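Local coordinates for protein beta-lactamase (Klebsiella pneumoniae, PDB 6KBY) that probably hydrolyses beta-lactam antibiotics as a class C serine beta-lactamase and is seen here with adenosine monophosphate in its active site, at residues L123-P128 and M297-S302; T152-S157 and G271-D276; T75-L80 and I159-L164; D109-L114 and D148-H153. One frame throughout, in Å; residues are numbered along the deposited sequence.

Contacts 1 and 2 both touch AMP: F126 lies beside the base, Y156 beside the phosphate. Their centres are about 11 Å apart, and they are joined directly, since Q124 O lies 2.7 Å from S157 OG and S302 O lies 2.8 Å from R154 N. Contact 3 pairs the helix that starts just after S71 with the one that follows Y156, and the side chain of T161 is about 8 Å from AMP. Contact 4 lies away from the pocket but shares T152 and H153 with contact 2, meets contact 1 through a K301-D148 salt bridge, and touches contact 3 where L164 CD1 packs on V113 CG1 at 3.9 Å.

Contact 1: L123-P128 and M297-S302; sequences LQLFMP and MAMTKS. With AMP (adenosine monophosphate), chain B.
L125, the residue that reaches across to M299, also lays its CG over the centre of one face of the F126 ring, 3.7 Å above the plane. The edge of that ring is turned toward AMP: F126 CD1 lies 3.3 Å from AMP N7, CE1 comes close to AMP C8, and O4' of the ribose lies near the ring plane. Ring and adenine stand nearly perpendicular, with the CD1-CE1 edge directed at the face of the five-membered part of the base. A large aromatic suits this place because it can accept a leucine on its face while presenting C-H groups to the base. The segment 123-128 belongs to the loop between helices 113-117 and 134-143, which forms one wall of the class C active site; M127 also belongs to the pocket, and L125 O accepts a bond from N158 ND2. Across the contact, L125 CD2 meets M299 CG at 3.7 Å, the two chains crossing at a slant, and packs at 3.8 Å on A298 O. With CG anti to the backbone N (chi1 177°), L125 sends both methyl groups toward the 297-302 loop. Q124 runs along its own loop, and its NE2 donates to F126 O at 2.8 Å (166°), tying side chain to backbone, with the donor nearly in line with the F126 carbonyl and the oxygen in the Q124 amide plane.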
# COMPACT_ATOMS: atom_id res chain seq x y z
N LEU A 123 11.99 14.66 0.63
CA LEU A 123 11.00 15.19 -0.29
C LEU A 123 9.66 15.33 0.42
O LEU A 123 9.29 14.49 1.25
CB LEU A 123 10.85 14.27 -1.51
CG LEU A 123 11.95 14.39 -2.56
CD1 LEU A 123 11.97 13.16 -3.44
CD2 LEU A 123 11.76 15.66 -3.39
N GLN A 124 8.92 16.38 0.06
CA GLN A 124 7.66 16.67 0.72
C GLN A 124 6.58 15.65 0.32
O GLN A 124 6.75 14.84 -0.59
CB GLN A 124 7.20 18.09 0.37
CG GLN A 124 6.81 18.25 -1.08
CD GLN A 124 6.58 19.70 -1.43
OE1 GLN A 124 7.35 20.58 -1.01
NE2 GLN A 124 5.54 19.98 -2.20
N LEU A 125 5.44 15.77 0.98
CA LEU A 125 4.36 14.81 0.80
C LEU A 125 3.80 14.83 -0.62
O LEU A 125 3.68 13.79 -1.26
CB LEU A 125 3.26 15.09 1.83
CG LEU A 125 2.01 14.22 1.75
CD1 LEU A 125 2.35 12.74 1.77
CD2 LEU A 125 1.07 14.56 2.90
N PHE A 126 3.43 16.01 -1.11
CA PHE A 126 2.68 16.14 -2.35
C PHE A 126 3.53 16.75 -3.46
O PHE A 126 4.23 17.74 -3.25
CB PHE A 126 1.44 17.02 -2.15
CG PHE A 126 0.42 16.42 -1.24
CD1 PHE A 126 -0.18 15.21 -1.55
CD2 PHE A 126 0.06 17.06 -0.07
CE1 PHE A 126 -1.13 14.65 -0.70
CE2 PHE A 126 -0.89 16.52 0.78
CZ PHE A 126 -1.48 15.31 0.46
N MET A 127 3.41 16.18 -4.65
CA MET A 127 3.97 16.79 -5.85
C MET A 127 3.40 18.20 -6.01
O MET A 127 2.18 18.38 -5.90
CB MET A 127 3.57 15.96 -7.07
CG MET A 127 4.21 16.41 -8.36
SD MET A 127 5.94 15.94 -8.44
CE MET A 127 5.78 14.16 -8.62
N PRO A 128 4.23 19.21 -6.26
CA PRO A 128 3.69 20.54 -6.58
C PRO A 128 2.67 20.44 -7.71
O PRO A 128 2.89 19.78 -8.72
CB PRO A 128 4.93 21.33 -7.00
CG PRO A 128 6.04 20.68 -6.23
CD PRO A 128 5.70 19.21 -6.18
N MET A 297 1.31 8.99 11.04
CA MET A 297 2.61 9.51 10.65
C MET A 297 2.61 10.03 9.22
O MET A 297 3.67 10.13 8.60
CB MET A 297 3.71 8.45 10.82
CG MET A 297 3.80 7.87 12.22
SD MET A 297 5.11 6.65 12.36
CE MET A 297 6.55 7.73 12.37
N ALA A 298 1.43 10.36 8.69
CA ALA A 298 1.28 10.59 7.26
C ALA A 298 1.75 11.97 6.81
O ALA A 298 2.13 12.12 5.64
CB ALA A 298 -0.18 10.43 6.86
N MET A 299 1.71 12.97 7.68
CA MET A 299 1.87 14.35 7.24
C MET A 299 2.86 15.16 8.05
O MET A 299 3.02 16.36 7.79
CB MET A 299 0.51 15.08 7.24
CG MET A 299 -0.49 14.47 6.29
SD MET A 299 -2.09 15.26 6.40
CE MET A 299 -2.70 14.53 7.92
N THR A 300 3.55 14.55 9.01
CA THR A 300 4.51 15.24 9.85
C THR A 300 5.88 14.58 9.72
O THR A 300 6.00 13.38 9.47
CB THR A 300 4.09 15.21 11.31
OG1 THR A 300 4.00 13.85 11.75
CG2 THR A 300 2.74 15.90 11.51
N LYS A 301 6.92 15.39 9.91
CA LYS A 301 8.28 14.89 9.91
C LYS A 301 8.58 14.23 11.25
O LYS A 301 8.16 14.71 12.30
CB LYS A 301 9.25 16.04 9.67
CG LYS A 301 10.70 15.60 9.63
CD LYS A 301 11.57 16.55 8.80
CE LYS A 301 11.64 17.93 9.40
NZ LYS A 301 12.47 18.83 8.54
N SER A 302 9.32 13.11 11.21
CA SER A 302 9.80 12.46 12.41
C SER A 302 11.28 12.14 12.25
O SER A 302 11.82 12.10 11.14
CB SER A 302 9.03 11.17 12.70
OG SER A 302 9.06 10.31 11.57
P AMP B . -1.81 7.53 0.56
O1P AMP B . -3.18 6.96 0.32
O2P AMP B . -1.34 7.70 1.98
O5' AMP B . -1.64 8.89 -0.24
C5' AMP B . -2.03 8.98 -1.60
C4' AMP B . -3.27 9.81 -1.78
O4' AMP B . -2.97 11.21 -1.49
C3' AMP B . -3.85 9.83 -3.18
O3' AMP B . -4.68 8.71 -3.46
C2' AMP B . -4.58 11.17 -3.24
O2' AMP B . -5.83 11.09 -2.55
C1' AMP B . -3.64 12.05 -2.42
N9 AMP B . -2.61 12.69 -3.27
C8 AMP B . -1.29 12.41 -3.26
N7 AMP B . -0.62 13.18 -4.16
C5 AMP B . -1.54 13.96 -4.76
C6 AMP B . -1.51 15.01 -5.81
N6 AMP B . -0.35 15.36 -6.40
N1 AMP B . -2.68 15.58 -6.16
C2 AMP B . -3.85 15.23 -5.57
N3 AMP B . -3.94 14.29 -4.61
C4 AMP B . -2.84 13.64 -4.17

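Contact 2: T152-S157 and G271-D276; sequences THRVYS and GEITQD. With AMP (adenosine monophosphate), chain B.
I273 and Q275, on the short strand 273-275 of the antiparallel sheet, both point at R154 of strand 153-154 at one edge of the sheet. Just after that strand comes Y156, the first residue of the Tyr-X-Asn motif of class C enzymes, whose OH lies 2.9 Å from AMP O2P and also bonds K321 NZ. I273 comes first: its CD1 sits over one face of the guanidinium group, 3.7 Å above the plane and displaced toward the rim, so an aliphatic branch covers the flat, poorly solvated side of a buried charge. Two residues on, Q275 supplies the polar partner. Its OE1 takes both R154 NE (2.8 Å, 152°) and NH2 (2.9 Å), a side-on grip on a single oxygen, with the guanidinium and amide planes only 13° apart. The backbones are 9.1 Å apart at R154 CA and Q275 CA, and arginine suits the gap because its chain runs extended from CG to NE. E280 adds a salt bridge to NH2, which probably helps offset the buried charge. At the end of the segment, Q275 NE2 turns to D276 O at 3.0 Å, almost straight at 170°, with that oxygen in the amide plane but the donor lying above the carbonyl plane.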
# COMPACT_ATOMS: atom_id res chain seq x y z
N THR A 152 18.15 11.23 7.75
CA THR A 152 18.03 11.63 9.14
C THR A 152 16.59 11.70 9.63
O THR A 152 16.34 11.55 10.83
CB THR A 152 18.67 13.01 9.37
OG1 THR A 152 18.02 13.99 8.55
CG2 THR A 152 20.16 12.99 9.05
N HIS A 153 15.64 11.94 8.72
CA HIS A 153 14.25 12.13 9.08
C HIS A 153 13.36 11.36 8.12
O HIS A 153 13.73 11.08 6.98
CB HIS A 153 13.88 13.62 9.06
CG HIS A 153 14.54 14.41 10.14
ND1 HIS A 153 15.86 14.81 10.06
CD2 HIS A 153 14.08 14.83 11.34
CE1 HIS A 153 16.17 15.47 11.17
NE2 HIS A 153 15.11 15.50 11.95
N ARG A 154 12.16 11.04 8.60
CA ARG A 154 11.13 10.41 7.80
C ARG A 154 10.05 11.44 7.48
O ARG A 154 9.46 12.03 8.40
CB ARG A 154 10.52 9.23 8.54
CG ARG A 154 9.48 8.47 7.72
CD ARG A 154 8.82 7.38 8.55
NE ARG A 154 7.88 6.55 7.80
CZ ARG A 154 6.59 6.82 7.63
NH1 ARG A 154 6.06 7.93 8.12
NH2 ARG A 154 5.82 5.98 6.94
N VAL A 155 9.81 11.65 6.19
CA VAL A 155 8.73 12.48 5.69
C VAL A 155 8.02 11.62 4.65
O VAL A 155 8.56 11.39 3.56
CB VAL A 155 9.22 13.79 5.07
CG1 VAL A 155 8.06 14.57 4.48
CG2 VAL A 155 9.97 14.63 6.11
N TYR A 156 6.85 11.11 4.99
CA TYR A 156 6.08 10.31 4.05
C TYR A 156 5.88 11.11 2.77
O TYR A 156 5.51 12.29 2.81
CB TYR A 156 4.74 9.99 4.72
CG TYR A 156 3.85 9.05 3.96
CD1 TYR A 156 4.05 7.68 4.00
CD2 TYR A 156 2.75 9.53 3.27
CE1 TYR A 156 3.20 6.82 3.33
CE2 TYR A 156 1.90 8.67 2.59
CZ TYR A 156 2.15 7.32 2.62
OH TYR A 156 1.31 6.45 1.96
N SER A 157 6.16 10.50 1.62
CA SER A 157 6.27 11.28 0.39
C SER A 157 5.72 10.55 -0.83
O SER A 157 6.23 9.48 -1.19
CB SER A 157 7.72 11.69 0.13
OG SER A 157 7.82 12.41 -1.10
N GLY A 271 9.49 6.63 15.45
CA GLY A 271 8.35 6.53 16.35
C GLY A 271 8.14 5.08 16.75
O GLY A 271 9.08 4.39 17.15
N GLU A 272 6.90 4.61 16.61
CA GLU A 272 6.56 3.24 16.97
C GLU A 272 6.81 2.24 15.85
O GLU A 272 6.68 1.03 16.09
CB GLU A 272 5.10 3.16 17.42
CG GLU A 272 4.77 4.05 18.61
CD GLU A 272 5.50 3.64 19.87
OE1 GLU A 272 5.76 2.43 20.04
OE2 GLU A 272 5.82 4.52 20.70
N ILE A 273 7.16 2.67 14.64
CA ILE A 273 7.19 1.77 13.50
C ILE A 273 8.61 1.42 13.10
O ILE A 273 9.59 2.14 13.35
CB ILE A 273 6.41 2.28 12.27
CG1 ILE A 273 7.13 3.44 11.58
CG2 ILE A 273 4.99 2.64 12.65
CD1 ILE A 273 6.57 3.75 10.20
N THR A 274 8.71 0.28 12.43
CA THR A 274 9.84 -0.07 11.59
C THR A 274 9.43 0.17 10.15
O THR A 274 8.41 -0.37 9.69
CB THR A 274 10.21 -1.53 11.83
OG1 THR A 274 10.62 -1.69 13.20
CG2 THR A 274 11.32 -1.99 10.89
N GLN A 275 10.18 1.03 9.47
CA GLN A 275 9.93 1.35 8.07
C GLN A 275 10.67 0.33 7.21
O GLN A 275 11.91 0.26 7.24
CB GLN A 275 10.39 2.77 7.76
CG GLN A 275 10.21 3.15 6.30
CD GLN A 275 8.76 3.24 5.90
OE1 GLN A 275 8.00 4.06 6.43
NE2 GLN A 275 8.35 2.38 4.98
N ASP A 276 9.90 -0.47 6.46
CA ASP A 276 10.44 -1.40 5.48
C ASP A 276 10.48 -0.70 4.12
O ASP A 276 10.48 0.53 4.05
CB ASP A 276 9.58 -2.67 5.43
CG ASP A 276 9.36 -3.34 6.78
OD1 ASP A 276 10.06 -3.09 7.79
OD2 ASP A 276 8.41 -4.18 6.81
P AMP B . -1.81 7.53 0.56
O1P AMP B . -3.18 6.96 0.32
O2P AMP B . -1.34 7.70 1.98
O5' AMP B . -1.64 8.89 -0.24
C5' AMP B . -2.03 8.98 -1.60
C4' AMP B . -3.27 9.81 -1.78
O4' AMP B . -2.97 11.21 -1.49
C3' AMP B . -3.85 9.83 -3.18
O3' AMP B . -4.68 8.71 -3.46
C2' AMP B . -4.58 11.17 -3.24
O2' AMP B . -5.83 11.09 -2.55
C1' AMP B . -3.64 12.05 -2.42
N9 AMP B . -2.61 12.69 -3.27
C8 AMP B . -1.29 12.41 -3.26
N7 AMP B . -0.62 13.18 -4.16
C5 AMP B . -1.54 13.96 -4.76
C6 AMP B . -1.51 15.01 -5.81
N6 AMP B . -0.35 15.36 -6.40
N1 AMP B . -2.68 15.58 -6.16
C2 AMP B . -3.85 15.23 -5.57
N3 AMP B . -3.94 14.29 -4.61
C4 AMP B . -2.84 13.64 -4.17

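Contact 3: T75-L80 and I159-L164; sequences TFAATL and IGTGLL
A77 is the first residue of 75-80 to meet the partner helix, its CB lying 4.1 Å from T161 CG2. The two segments belong to the buried helices 72-86 and 158-171 of the helical part of the class C fold. One starts directly after S71, the residue that binds AMP covalently, and the other follows Y156. Their axes approach to 9.3 Å and run in roughly the same direction, 33° apart. The small methyl of A77 suits this spacing and also touches Y176 of helix 176-187. At A78 the contact passes from side chain to backbone: L164 CD2 rests 3.8 Å from A78 CA and 4.2 Å from A78 CB. Leucine reaches this far because its CG stands anti to the backbone N (chi1 178°), directing one methyl at the backbone of the alanine pair. T79, next along, faces its own helix, where T79 OG1 and T79 N approach T75 O from opposite faces of the carbonyl plane. T161 turns its hydroxyl to S157 O at the N-cap of helix 158-171 and offers CG2 to A77. The interface therefore contains no hydrogen bond between the segments: it rests on methyl groups and shape, and neither threonine hydroxyl serves it.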
# COMPACT_ATOMS: atom_id res chain seq x y z
N THR A 75 3.16 0.11 -2.10
CA THR A 75 3.78 -1.18 -1.87
C THR A 75 4.07 -1.91 -3.18
O THR A 75 4.97 -2.75 -3.22
CB THR A 75 2.94 -2.07 -0.94
OG1 THR A 75 1.73 -2.48 -1.59
CG2 THR A 75 2.62 -1.37 0.37
N PHE A 76 3.31 -1.61 -4.24
CA PHE A 76 3.61 -2.19 -5.54
C PHE A 76 4.86 -1.56 -6.15
O PHE A 76 5.66 -2.26 -6.77
CB PHE A 76 2.40 -2.06 -6.47
CG PHE A 76 1.22 -2.87 -6.01
CD1 PHE A 76 0.33 -2.35 -5.08
CD2 PHE A 76 1.04 -4.17 -6.44
CE1 PHE A 76 -0.73 -3.11 -4.62
CE2 PHE A 76 -0.03 -4.94 -5.98
CZ PHE A 76 -0.91 -4.40 -5.07
N ALA A 77 5.04 -0.25 -5.97
CA ALA A 77 6.29 0.38 -6.39
C ALA A 77 7.48 -0.25 -5.67
O ALA A 77 8.52 -0.51 -6.28
CB ALA A 77 6.23 1.89 -6.14
N ALA A 78 7.33 -0.51 -4.37
CA ALA A 78 8.40 -1.16 -3.61
C ALA A 78 8.62 -2.59 -4.09
O ALA A 78 9.78 -3.03 -4.21
CB ALA A 78 8.09 -1.14 -2.12
N THR A 79 7.55 -3.34 -4.33
CA THR A 79 7.72 -4.70 -4.83
C THR A 79 8.46 -4.69 -6.16
O THR A 79 9.33 -5.54 -6.40
CB THR A 79 6.37 -5.41 -4.93
OG1 THR A 79 5.75 -5.46 -3.64
CG2 THR A 79 6.55 -6.85 -5.42
N LEU A 80 8.15 -3.72 -7.03
CA LEU A 80 8.87 -3.62 -8.30
C LEU A 80 10.34 -3.30 -8.08
O LEU A 80 11.21 -3.90 -8.73
CB LEU A 80 8.21 -2.57 -9.20
CG LEU A 80 8.78 -2.56 -10.62
CD1 LEU A 80 8.37 -3.81 -11.39
CD2 LEU A 80 8.37 -1.29 -11.36
N ILE A 159 6.22 11.94 -3.73
CA ILE A 159 7.25 12.22 -4.72
C ILE A 159 8.36 11.18 -4.64
O ILE A 159 8.78 10.62 -5.66
CB ILE A 159 7.83 13.64 -4.54
CG1 ILE A 159 6.73 14.70 -4.41
CG2 ILE A 159 8.77 13.96 -5.70
CD1 ILE A 159 7.28 16.10 -4.16
N GLY A 160 8.86 10.92 -3.43
CA GLY A 160 9.89 9.90 -3.28
C GLY A 160 9.44 8.54 -3.78
O GLY A 160 10.20 7.84 -4.45
N THR A 161 8.19 8.17 -3.49
CA THR A 161 7.67 6.91 -4.00
C THR A 161 7.64 6.91 -5.52
O THR A 161 7.93 5.89 -6.16
CB THR A 161 6.26 6.65 -3.46
OG1 THR A 161 6.24 6.81 -2.04
CG2 THR A 161 5.81 5.25 -3.82
N GLY A 162 7.28 8.05 -6.11
CA GLY A 162 7.33 8.17 -7.55
C GLY A 162 8.71 7.88 -8.11
O GLY A 162 8.85 7.13 -9.08
N LEU A 163 9.75 8.45 -7.48
CA LEU A 163 11.11 8.18 -7.93
C LEU A 163 11.48 6.72 -7.77
O LEU A 163 12.15 6.15 -8.63
CB LEU A 163 12.11 9.06 -7.18
CG LEU A 163 12.01 10.55 -7.50
CD1 LEU A 163 13.01 11.35 -6.68
CD2 LEU A 163 12.19 10.81 -8.99
N LEU A 164 11.08 6.10 -6.65
CA LEU A 164 11.36 4.69 -6.44
C LEU A 164 10.84 3.84 -7.59
O LEU A 164 11.57 3.01 -8.16
CB LEU A 164 10.75 4.22 -5.12
CG LEU A 164 10.94 2.74 -4.78
CD1 LEU A 164 12.39 2.48 -4.38
CD2 LEU A 164 9.97 2.32 -3.68

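Contact 4: D109-L114 and D148-H153; sequences DHVSVL and DAAGTH
A type II beta turn from A149 to T152 brings A150 against H110 and V111, in the connection that leads into helix 113-117. The backbones come close here, 5.7 Å between V111 CA and A150 CA. A150 CB points at the other segment and meets H110 O at 3.5 Å and V111 CG2 at 3.9 Å, a van der Waals fit for which a single methyl is well sized. V111 has its CG1 anti to the backbone N, which leaves CG2 beside that nitrogen and facing the turn; the buried side chain also packs on W144 and V116. Just beyond, S112 is the N-cap of the helix, its OG accepting from N115 N. The turn itself is well braced. A149 O receives T152 N at 3.2 Å and T152 OG1 at 2.7 Å, the hydroxyl lying in the carbonyl plane, while the backbones of G151 and T152 also bond T120 and A304. G151 has a positive phi of 98°, where a side chain would be jammed against the preceding carbonyl oxygen, so glycine fits. D148 OD2 lies 3.5 Å above one face of the H153 ring, toward its rim, and is paired with K301. Across the segments no hydrogen bond forms: the contact is made by van der Waals packing, a methyl against a carbonyl oxygen and a valine branch, while A149 O and T152 OG1 brace the turn that presents it.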
# COMPACT_ATOMS: atom_id res chain seq x y z
N ASP A 109 22.58 13.57 -5.70
CA ASP A 109 23.85 12.89 -5.51
C ASP A 109 23.97 12.30 -4.11
O ASP A 109 24.81 11.43 -3.88
CB ASP A 109 25.02 13.87 -5.68
CG ASP A 109 25.25 14.29 -7.12
OD1 ASP A 109 24.66 13.73 -8.05
OD2 ASP A 109 26.07 15.22 -7.32
N HIS A 110 23.16 12.78 -3.16
CA HIS A 110 23.29 12.40 -1.76
C HIS A 110 22.02 11.77 -1.20
O HIS A 110 21.88 11.65 0.02
CB HIS A 110 23.70 13.61 -0.91
CG HIS A 110 24.95 14.27 -1.39
ND1 HIS A 110 26.16 13.61 -1.45
CD2 HIS A 110 25.19 15.53 -1.83
CE1 HIS A 110 27.09 14.44 -1.90
NE2 HIS A 110 26.52 15.60 -2.15
N VAL A 111 21.09 11.41 -2.08
CA VAL A 111 19.87 10.69 -1.72
C VAL A 111 19.98 9.30 -2.32
O VAL A 111 20.16 9.17 -3.54
CB VAL A 111 18.63 11.40 -2.29
CG1 VAL A 111 17.37 10.58 -2.04
CG2 VAL A 111 18.49 12.80 -1.71
N SER A 112 19.84 8.26 -1.51
CA SER A 112 19.91 6.91 -2.06
C SER A 112 18.54 6.44 -2.53
O SER A 112 17.49 6.98 -2.15
CB SER A 112 20.46 5.93 -1.03
OG SER A 112 19.54 5.79 0.03
N VAL A 113 18.55 5.40 -3.36
CA VAL A 113 17.30 4.73 -3.70
C VAL A 113 16.61 4.24 -2.43
O VAL A 113 15.38 4.35 -2.29
CB VAL A 113 17.54 3.61 -4.73
CG1 VAL A 113 16.24 2.91 -5.09
CG2 VAL A 113 18.20 4.17 -5.98
N LEU A 114 17.38 3.71 -1.48
CA LEU A 114 16.80 3.29 -0.21
C LEU A 114 16.08 4.44 0.48
O LEU A 114 14.99 4.25 1.03
CB LEU A 114 17.89 2.72 0.70
CG LEU A 114 17.38 2.06 1.98
CD1 LEU A 114 16.58 0.80 1.68
CD2 LEU A 114 18.52 1.75 2.95
N ASP A 148 16.89 18.69 5.88
CA ASP A 148 17.85 17.93 6.65
C ASP A 148 18.58 16.99 5.70
O ASP A 148 18.11 16.72 4.60
CB ASP A 148 17.15 17.06 7.70
CG ASP A 148 16.05 17.80 8.41
OD1 ASP A 148 16.36 18.64 9.27
OD2 ASP A 148 14.86 17.55 8.10
N ALA A 149 19.72 16.48 6.14
CA ALA A 149 20.44 15.51 5.32
C ALA A 149 19.57 14.28 5.09
O ALA A 149 18.91 13.78 6.01
CB ALA A 149 21.73 15.09 6.02
N ALA A 150 19.58 13.79 3.85
CA ALA A 150 18.86 12.57 3.55
C ALA A 150 19.32 11.46 4.47
O ALA A 150 20.52 11.29 4.71
CB ALA A 150 19.10 12.17 2.10
N GLY A 151 18.35 10.71 5.01
CA GLY A 151 18.64 9.64 5.94
C GLY A 151 18.49 9.98 7.40
O GLY A 151 18.70 9.10 8.24
N THR A 152 18.15 11.23 7.75
CA THR A 152 18.03 11.63 9.14
C THR A 152 16.59 11.70 9.63
O THR A 152 16.34 11.55 10.83
CB THR A 152 18.67 13.01 9.37
OG1 THR A 152 18.02 13.99 8.55
CG2 THR A 152 20.16 12.99 9.05
N HIS A 153 15.64 11.94 8.72
CA HIS A 153 14.25 12.13 9.08
C HIS A 153 13.36 11.36 8.12
O HIS A 153 13.73 11.08 6.98
CB HIS A 153 13.88 13.62 9.06
CG HIS A 153 14.54 14.41 10.14
ND1 HIS A 153 15.86 14.81 10.06
CD2 HIS A 153 14.08 14.83 11.34
CE1 HIS A 153 16.17 15.47 11.17
NE2 HIS A 153 15.11 15.50 11.95